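Local coordinates for probable GTP-binding protein EngB (Pyrococcus horikoshii, PDB 2CXX) that binds guanine nucleotides as an EngB-family GTPase and is probably needed for normal cell division and septation, at residues V12-S15 / T16-R20; I41-N45 / H46-D50. All blocks are in the same frame, centred on the assembly; numbering follows the deposited sequence.

Contact 1 (V12-S15 / T16-R20); sequences VGKS and TLIYR. With GDP (guanosine-5'-diphosphate), chain D.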
ATOM      1  N   VAL A  12      -2.297  -8.371   2.247  1.00  7.08           N
ATOM      2  CA  VAL A  12      -1.387  -8.254   1.060  1.00  6.85           C
ATOM      3  C   VAL A  12       0.059  -8.384   1.518  1.00  7.14           C
ATOM      4  O   VAL A  12       0.965  -8.465   0.684  1.00  9.00           O
ATOM      5  CB  VAL A  12      -1.556  -6.881   0.288  1.00  5.87           C
ATOM      6  CG1 VAL A  12      -3.000  -6.750  -0.313  1.00  7.70           C
ATOM      7  CG2 VAL A  12      -1.275  -5.665   1.234  1.00  7.83           C
ATOM      8  N   GLY A  13       0.271  -8.284   2.835  1.00  7.85           N
ATOM      9  CA  GLY A  13       1.583  -8.376   3.458  1.00  8.59           C
ATOM     10  C   GLY A  13       2.149  -7.048   3.957  1.00  7.80           C
ATOM     11  O   GLY A  13       3.339  -6.879   4.078  1.00 10.95           O
ATOM     12  N   LYS A  14       1.284  -6.100   4.236  1.00  7.39           N
ATOM     13  CA  LYS A  14       1.740  -4.795   4.709  1.00  8.85           C
ATOM     14  C   LYS A  14       2.431  -4.842   6.047  1.00  9.10           C
ATOM     15  O   LYS A  14       3.533  -4.276   6.193  1.00 10.02           O
ATOM     16  CB  LYS A  14       0.545  -3.855   4.722  1.00  9.25           C
ATOM     17  CG  LYS A  14       0.851  -2.458   5.277  1.00  8.06           C
ATOM     18  CD  LYS A  14      -0.280  -1.446   4.863  1.00  9.36           C
ATOM     19  CE  LYS A  14      -1.637  -1.758   5.472  1.00 10.61           C
ATOM     20  NZ  LYS A  14      -1.498  -1.730   6.962  1.00 11.87           N
ATOM     21  N   SER A  15       1.843  -5.508   7.047  1.00  8.99           N
ATOM     22  CA  SER A  15       2.519  -5.565   8.351  1.00 10.46           C
ATOM     23  C   SER A  15       3.845  -6.333   8.203  1.00 11.51           C
ATOM     24  O   SER A  15       4.840  -5.959   8.847  1.00 12.91           O
ATOM     25  CB  SER A  15       1.630  -6.215   9.426  1.00 12.91           C
ATOM     26  OG  SER A  15       1.286  -7.525   9.016  1.00 18.78           O
ATOM     27  N   THR A  16       3.886  -7.412   7.409  1.00  9.79           N
ATOM     28  CA  THR A  16       5.144  -8.114   7.151  1.00  9.84           C
ATOM     29  C   THR A  16       6.205  -7.181   6.510  1.00 10.96           C
ATOM     30  O   THR A  16       7.384  -7.143   6.911  1.00 11.60           O
ATOM     31  CB  THR A  16       4.946  -9.343   6.201  1.00  9.34           C
ATOM     32  OG1 THR A  16       4.018 -10.267   6.798  1.00 12.25           O
ATOM     33  CG2 THR A  16       6.277 -10.097   6.060  1.00 10.47           C
ATOM     34  N   LEU A  17       5.795  -6.376   5.551  1.00 10.67           N
ATOM     35  CA  LEU A  17       6.730  -5.454   4.881  1.00  9.83           C
ATOM     36  C   LEU A  17       7.268  -4.419   5.896  1.00 10.01           C
ATOM     37  O   LEU A  17       8.443  -4.120   5.936  1.00  8.72           O
ATOM     38  CB  LEU A  17       6.011  -4.724   3.727  1.00  9.88           C
ATOM     39  CG  LEU A  17       6.737  -3.558   3.073  1.00 12.14           C
ATOM     40  CD1 LEU A  17       8.163  -3.968   2.649  1.00 12.68           C
ATOM     41  CD2 LEU A  17       5.924  -3.081   1.901  1.00 12.47           C
ATOM     42  N   ILE A  18       6.387  -3.870   6.723  1.00 10.18           N
ATOM     43  CA  ILE A  18       6.814  -2.880   7.713  1.00 11.11           C
ATOM     44  C   ILE A  18       7.822  -3.479   8.672  1.00 12.15           C
ATOM     45  O   ILE A  18       8.803  -2.800   9.070  1.00 11.40           O
ATOM     46  CB  ILE A  18       5.631  -2.309   8.475  1.00 11.04           C
ATOM     47  CG1 ILE A  18       4.860  -1.379   7.537  1.00  9.00           C
ATOM     48  CG2 ILE A  18       6.143  -1.506   9.705  1.00 11.15           C
ATOM     49  CD1 ILE A  18       3.563  -0.850   8.043  1.00 11.12           C
ATOM     50  N   TYR A  19       7.588  -4.723   9.052  1.00 12.64           N
ATOM     51  CA  TYR A  19       8.562  -5.420   9.902  1.00 13.38           C
ATOM     52  C   TYR A  19       9.889  -5.618   9.156  1.00 12.29           C
ATOM     53  O   TYR A  19      10.953  -5.465   9.765  1.00 13.61           O
ATOM     54  CB  TYR A  19       7.987  -6.783  10.340  1.00 14.46           C
ATOM     55  CG  TYR A  19       9.017  -7.668  10.989  1.00 16.05           C
ATOM     56  CD1 TYR A  19       9.611  -7.298  12.186  1.00 13.30           C
ATOM     57  CD2 TYR A  19       9.441  -8.846  10.379  1.00 16.09           C
ATOM     58  CE1 TYR A  19      10.611  -8.087  12.755  1.00 13.02           C
ATOM     59  CE2 TYR A  19      10.447  -9.635  10.973  1.00 13.91           C
ATOM     60  CZ  TYR A  19      11.002  -9.228  12.134  1.00 16.05           C
ATOM     61  OH  TYR A  19      12.014  -9.988  12.664  1.00 16.20           O
ATOM     62  N   ARG A  20       9.863  -6.038   7.887  1.00 13.37           N
ATOM     63  CA  ARG A  20      11.136  -6.175   7.135  1.00 14.64           C
ATOM     64  C   ARG A  20      11.924  -4.851   7.044  1.00 14.75           C
ATOM     65  O   ARG A  20      13.166  -4.822   7.125  1.00 13.87           O
ATOM     66  CB  ARG A  20      10.880  -6.640   5.719  1.00 13.93           C
ATOM     67  CG  ARG A  20      10.479  -8.039   5.617  1.00 20.67           C
ATOM     68  CD  ARG A  20      11.516  -8.935   6.268  1.00 24.42           C
ATOM     69  NE  ARG A  20      11.206 -10.326   5.992  1.00 28.40           N
ATOM     70  CZ  ARG A  20      12.050 -11.314   6.225  1.00 32.91           C
ATOM     71  NH1 ARG A  20      13.253 -11.030   6.736  1.00 34.39           N
ATOM     72  NH2 ARG A  20      11.693 -12.565   5.962  1.00 33.65           N
TER
HETATM   73  PB  GDP D1401      -1.449  -7.504   6.163  1.00 11.40           P
HETATM   74  O1B GDP D1401      -2.836  -7.910   6.531  1.00 11.82           O
HETATM   75  O2B GDP D1401      -1.422  -6.838   4.729  1.00 11.08           O
HETATM   76  O3B GDP D1401      -0.585  -6.877   7.237  1.00 10.03           O
HETATM   77  O3A GDP D1401      -0.707  -8.879   5.876  1.00 11.92           O
HETATM   78  PA  GDP D1401       0.370  -9.812   6.596  1.00 12.53           P
HETATM   79  O1A GDP D1401       1.677  -9.123   6.650  1.00 10.79           O
HETATM   80  O2A GDP D1401      -0.137 -10.230   8.026  1.00 12.51           O
HETATM   81  O5' GDP D1401       0.575 -11.024   5.567  1.00 12.75           O
HETATM   82  C5' GDP D1401      -0.631 -11.678   5.306  1.00 12.14           C
HETATM   83  C4' GDP D1401      -0.353 -13.074   4.736  1.00 12.12           C
HETATM   84  O4' GDP D1401       0.498 -12.963   3.511  1.00 13.55           O
HETATM   85  C3' GDP D1401       0.434 -14.009   5.589  1.00 14.50           C
HETATM   86  O3' GDP D1401       0.113 -15.391   5.793  1.00 16.67           O
HETATM   87  C2' GDP D1401       1.907 -13.692   5.249  1.00 14.18           C
HETATM   88  O2' GDP D1401       2.743 -14.876   5.534  1.00 17.69           O
HETATM   89  C1' GDP D1401       1.767 -13.682   3.723  1.00 12.40           C
HETATM   90  N9  GDP D1401       2.813 -12.926   3.019  1.00 13.37           N
HETATM   91  C8  GDP D1401       3.290 -11.624   3.287  1.00 14.21           C
HETATM   92  N7  GDP D1401       4.199 -11.307   2.430  1.00 11.33           N
HETATM   93  C5  GDP D1401       4.380 -12.352   1.562  1.00 12.38           C
HETATM   94  C6  GDP D1401       5.214 -12.598   0.429  1.00 15.03           C
HETATM   95  O6  GDP D1401       6.000 -11.793   0.036  1.00 15.24           O
HETATM   96  N1  GDP D1401       5.109 -13.816  -0.236  1.00 14.83           N
HETATM   97  C2  GDP D1401       4.229 -14.770   0.189  1.00 15.90           C
HETATM   98  N2  GDP D1401       4.169 -15.960  -0.498  1.00 13.48           N
HETATM   99  N3  GDP D1401       3.445 -14.569   1.238  1.00 14.43           N
HETATM  100  C4  GDP D1401       3.493 -13.382   1.942  1.00 13.24           C

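Contact 2 (I41-N45 / H46-D50); sequences IEWKN and HKIID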
ATOM      1  N   ILE A  41       4.576   4.441  13.720  1.00 10.38           N
ATOM      2  CA  ILE A  41       5.813   3.679  13.971  1.00 11.02           C
ATOM      3  C   ILE A  41       7.066   4.560  13.794  1.00 11.30           C
ATOM      4  O   ILE A  41       7.236   5.238  12.762  1.00 11.97           O
ATOM      5  CB  ILE A  41       5.859   2.455  12.988  1.00 10.90           C
ATOM      6  CG1 ILE A  41       4.635   1.560  13.216  1.00 13.24           C
ATOM      7  CG2 ILE A  41       7.161   1.603  13.175  1.00 14.79           C
ATOM      8  CD1 ILE A  41       4.140   0.957  11.864  1.00 16.68           C
ATOM      9  N   GLU A  42       7.945   4.557  14.792  1.00 11.15           N
ATOM     10  CA  GLU A  42       9.196   5.272  14.646  1.00 12.81           C
ATOM     11  C   GLU A  42      10.171   4.429  13.824  1.00 12.68           C
ATOM     12  O   GLU A  42      10.452   3.284  14.160  1.00 14.19           O
ATOM     13  CB  GLU A  42       9.773   5.609  16.009  1.00 12.83           C
ATOM     14  CG  GLU A  42       8.915   6.632  16.707  1.00 15.92           C
ATOM     15  CD  GLU A  42       9.162   6.764  18.195  1.00 18.33           C
ATOM     16  OE1 GLU A  42       8.608   7.742  18.752  1.00 21.42           O
ATOM     17  OE2 GLU A  42       9.862   5.928  18.802  1.00 17.98           O
ATOM     18  N   TRP A  43      10.681   4.976  12.727  1.00 12.91           N
ATOM     19  CA  TRP A  43      11.621   4.253  11.820  1.00 12.11           C
ATOM     20  C   TRP A  43      12.867   5.122  11.818  1.00 13.28           C
ATOM     21  O   TRP A  43      13.059   5.997  10.939  1.00 11.86           O
ATOM     22  CB  TRP A  43      11.011   4.176  10.389  1.00 13.09           C
ATOM     23  CG  TRP A  43      11.803   3.354   9.422  1.00 14.39           C
ATOM     24  CD1 TRP A  43      12.760   2.420   9.724  1.00 14.58           C
ATOM     25  CD2 TRP A  43      11.672   3.349   8.004  1.00 14.37           C
ATOM     26  NE1 TRP A  43      13.219   1.828   8.577  1.00 14.87           N
ATOM     27  CE2 TRP A  43      12.571   2.377   7.503  1.00 14.56           C
ATOM     28  CE3 TRP A  43      10.872   4.060   7.116  1.00 14.75           C
ATOM     29  CZ2 TRP A  43      12.690   2.086   6.130  1.00 17.73           C
ATOM     30  CZ3 TRP A  43      10.983   3.770   5.742  1.00 16.42           C
ATOM     31  CH2 TRP A  43      11.895   2.778   5.278  1.00 15.96           C
ATOM     32  N   LYS A  44      13.777   4.787  12.741  1.00 12.23           N
ATOM     33  CA  LYS A  44      14.952   5.619  12.998  1.00 15.94           C
ATOM     34  C   LYS A  44      14.418   7.028  13.205  1.00 15.01           C
ATOM     35  O   LYS A  44      13.574   7.190  14.084  1.00 15.75           O
ATOM     36  CB  LYS A  44      15.992   5.509  11.881  1.00 14.56           C
ATOM     37  CG  LYS A  44      16.584   4.102  11.810  1.00 15.95           C
ATOM     38  CD  LYS A  44      17.723   3.980  10.820  1.00 15.84           C
ATOM     39  CE  LYS A  44      18.280   2.565  10.806  1.00 19.01           C
ATOM     40  NZ  LYS A  44      19.601   2.500  10.071  1.00 19.06           N
ATOM     41  N   ASN A  45      14.823   8.027  12.400  1.00 14.48           N
ATOM     42  CA  ASN A  45      14.359   9.388  12.608  1.00 16.00           C
ATOM     43  C   ASN A  45      13.118   9.815  11.834  1.00 15.90           C
ATOM     44  O   ASN A  45      12.710  10.986  11.885  1.00 16.75           O
ATOM     45  CB  ASN A  45      15.529  10.345  12.350  1.00 18.61           C
ATOM     46  CG  ASN A  45      16.174  10.150  10.978  1.00 20.16           C
ATOM     47  OD1 ASN A  45      16.275   9.010  10.421  1.00 22.55           O
ATOM     48  ND2 ASN A  45      16.636  11.263  10.413  1.00 23.26           N
ATOM     49  N   HIS A  46      12.529   8.851  11.129  1.00 13.18           N
ATOM     50  CA  HIS A  46      11.310   9.036  10.294  1.00 14.47           C
ATOM     51  C   HIS A  46      10.115   8.397  10.969  1.00 12.41           C
ATOM     52  O   HIS A  46      10.248   7.684  11.964  1.00 11.64           O
ATOM     53  CB  HIS A  46      11.509   8.398   8.938  1.00 14.43           C
ATOM     54  CG  HIS A  46      12.634   9.004   8.186  1.00 18.74           C
ATOM     55  ND1 HIS A  46      12.608  10.299   7.717  1.00 19.97           N
ATOM     56  CD2 HIS A  46      13.859   8.518   7.895  1.00 21.80           C
ATOM     57  CE1 HIS A  46      13.776  10.585   7.164  1.00 23.56           C
ATOM     58  NE2 HIS A  46      14.553   9.518   7.261  1.00 24.06           N
ATOM     59  N   LYS A  47       8.932   8.673  10.425  1.00 10.97           N
ATOM     60  CA  LYS A  47       7.721   8.171  11.009  1.00 11.47           C
ATOM     61  C   LYS A  47       6.933   7.448   9.949  1.00 11.38           C
ATOM     62  O   LYS A  47       6.739   8.021   8.880  1.00 11.41           O
ATOM     63  CB  LYS A  47       6.881   9.387  11.465  1.00 12.42           C
ATOM     64  CG  LYS A  47       5.468   9.117  11.851  1.00 16.85           C
ATOM     65  CD  LYS A  47       5.380   8.172  13.051  1.00 17.53           C
ATOM     66  CE  LYS A  47       6.179   8.673  14.218  1.00 17.24           C
ATOM     67  NZ  LYS A  47       5.416   9.711  15.058  1.00 20.28           N
ATOM     68  N   ILE A  48       6.490   6.237  10.260  1.00 10.45           N
ATOM     69  CA  ILE A  48       5.536   5.544   9.389  1.00  9.53           C
ATOM     70  C   ILE A  48       4.143   5.677  10.038  1.00  9.68           C
ATOM     71  O   ILE A  48       3.995   5.494  11.235  1.00 10.04           O
ATOM     72  CB  ILE A  48       5.890   4.041   9.258  1.00 10.84           C
ATOM     73  CG1 ILE A  48       7.180   3.948   8.433  1.00 11.42           C
ATOM     74  CG2 ILE A  48       4.677   3.263   8.681  1.00  9.76           C
ATOM     75  CD1 ILE A  48       7.837   2.523   8.247  1.00 13.11           C
ATOM     76  N   ILE A  49       3.141   6.068   9.240  1.00  9.07           N
ATOM     77  CA  ILE A  49       1.766   6.103   9.743  1.00  6.93           C
ATOM     78  C   ILE A  49       1.110   4.985   8.920  1.00  7.96           C
ATOM     79  O   ILE A  49       1.034   5.029   7.702  1.00  8.98           O
ATOM     80  CB  ILE A  49       1.111   7.481   9.585  1.00  9.01           C
ATOM     81  CG1 ILE A  49       1.974   8.534  10.292  1.00  9.60           C
ATOM     82  CG2 ILE A  49      -0.284   7.432  10.220  1.00  7.82           C
ATOM     83  CD1 ILE A  49       1.472   9.935  10.167  1.00 11.08           C
ATOM     84  N   ASP A  50       0.686   3.952   9.617  1.00  8.08           N
ATOM     85  CA  ASP A  50       0.155   2.751   8.996  1.00  7.94           C
ATOM     86  C   ASP A  50      -1.351   2.659   9.075  1.00  8.58           C
ATOM     87  O   ASP A  50      -1.909   2.566  10.163  1.00  8.35           O
ATOM     88  CB  ASP A  50       0.785   1.540   9.698  1.00 11.07           C
ATOM     89  CG  ASP A  50       0.337   0.249   9.096  1.00 15.39           C
ATOM     90  OD1 ASP A  50       0.315   0.158   7.848  1.00 13.16           O
ATOM     91  OD2 ASP A  50       0.016  -0.674   9.865  1.00 18.19           O
TER
HETATM   92  O   HOH W   1       6.861   9.399  17.746  1.00 36.46           O
HETATM   93  O   HOH W   2      11.253   8.508  14.342  1.00 15.06           O

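Contact 1 (V12-S15 / T16-R20)
Leu17 N donates to Gly13 O at 2.9 Å, Ile18 N to Lys14 O and Tyr19 N to Ser15 O, the successive i to i+4 bonds of the first turn of helix 14-22, with Gly13 as its N-cap. Before these bonds begin, the leading amides of the turn point at GDP. Gly13 N and Lys14 N both reach O2B of the beta-phosphate, the second at 2.8 Å, and Gly13 N adds a weak bond to the bridging O3A. Ser15 N takes O3B with a nearly straight N-H...O angle of 161°, while Thr16 N turns to O1A of the alpha-phosphate. These residues close the P-loop (Walker A) and start the helix that follows it, whose N-terminus probably stabilises the phosphate charge. Gly13, with a positive phi of 106° and no side chain, lets the guanine N7 come close to the backbone. Thr16 grips O1A twice: its amide holds this oxygen, and Thr16 OG1, set beside its own backbone N (chi1 -59°), lies 2.6 Å from GDP O1A. Ser15 OG sits 2.7 Å from O3B and 2.9 Å from O1A, between the two phosphates, and Arg28 NH2 also hydrogen-bonds to it. Lys14 leaves the helix beside Ile18, both pointing the same way, with Lys14 CG 4.2 Å from Ile18 CD1. Its chain then bends at chi3 and chi4, and NZ is hydrogen-bonded to Met51 O. Leu17 packs on Phe6 and Val89 of the central sheet.

Contact 2 (I41-N45 / H46-D50)
Asn45 sets CG over one face of the His46 imidazole, 4.0 Å above the ring plane and toward the rim, its amide tilted 50° from the ring, with Asn45 OD1 3.5 Å from His46 CD2. Trp43 carries CG anti to its backbone N (chi1 -174°), which puts the indole where Ile48 meets it obliquely, Ile48 CD1 lying 3.6 Å from Trp43 CE3; Ile48 CG2 meets Ile41 CD1 on the same side of the hairpin. A type II' turn from Trp43 to His46 joins the strands. Trp43 N reaches His46 O at 2.8 Å and His46 N returns to Trp43 O; further along, Ile41 and Ile48 exchange two nearly straight bonds in the carbonyl plane. Across the other face a water links Glu42 OE1 to Lys47 NZ, which also pairs with Glu40. With an alanine here instead of His46, the Asn45 amide is likely to lose the ring beside it, and Ala2 N its ND1 partner. Trp43 and His46 both meet Phe179 of helix 171-184, Ile41 and Ile48 pack on helix 14-22, and strand 46-50 bonds along strand 3-8, leaving strand 39-43 at the sheet edge.

In the fold
Contact 1 and contact 2, their centres about 14 Å apart, meet through the end of strand 46-50. Lys14 NZ of the P-loop forms a salt bridge with Asp50 OD1 at 2.8 Å, while Asp50 OD2 is held by Arg27. Packing accompanies it: Ile18 CD1 lies 3.4 Å from Asp50 OD1, and Ile18 CG2 lies 3.8 Å from Ile41 CD1, where the helix meets the hairpin. Contact 1 holds the phosphates directly, whereas the Asp50 side chain remains about 7 Å from GDP. Asp50 opens the predicted GTP-binding segment Asp50-Gly53, and its position is consistent with the switch II aspartate of P-loop GTPases, about 6 Å from the side chain of Ser15, a predicted magnesium ligand.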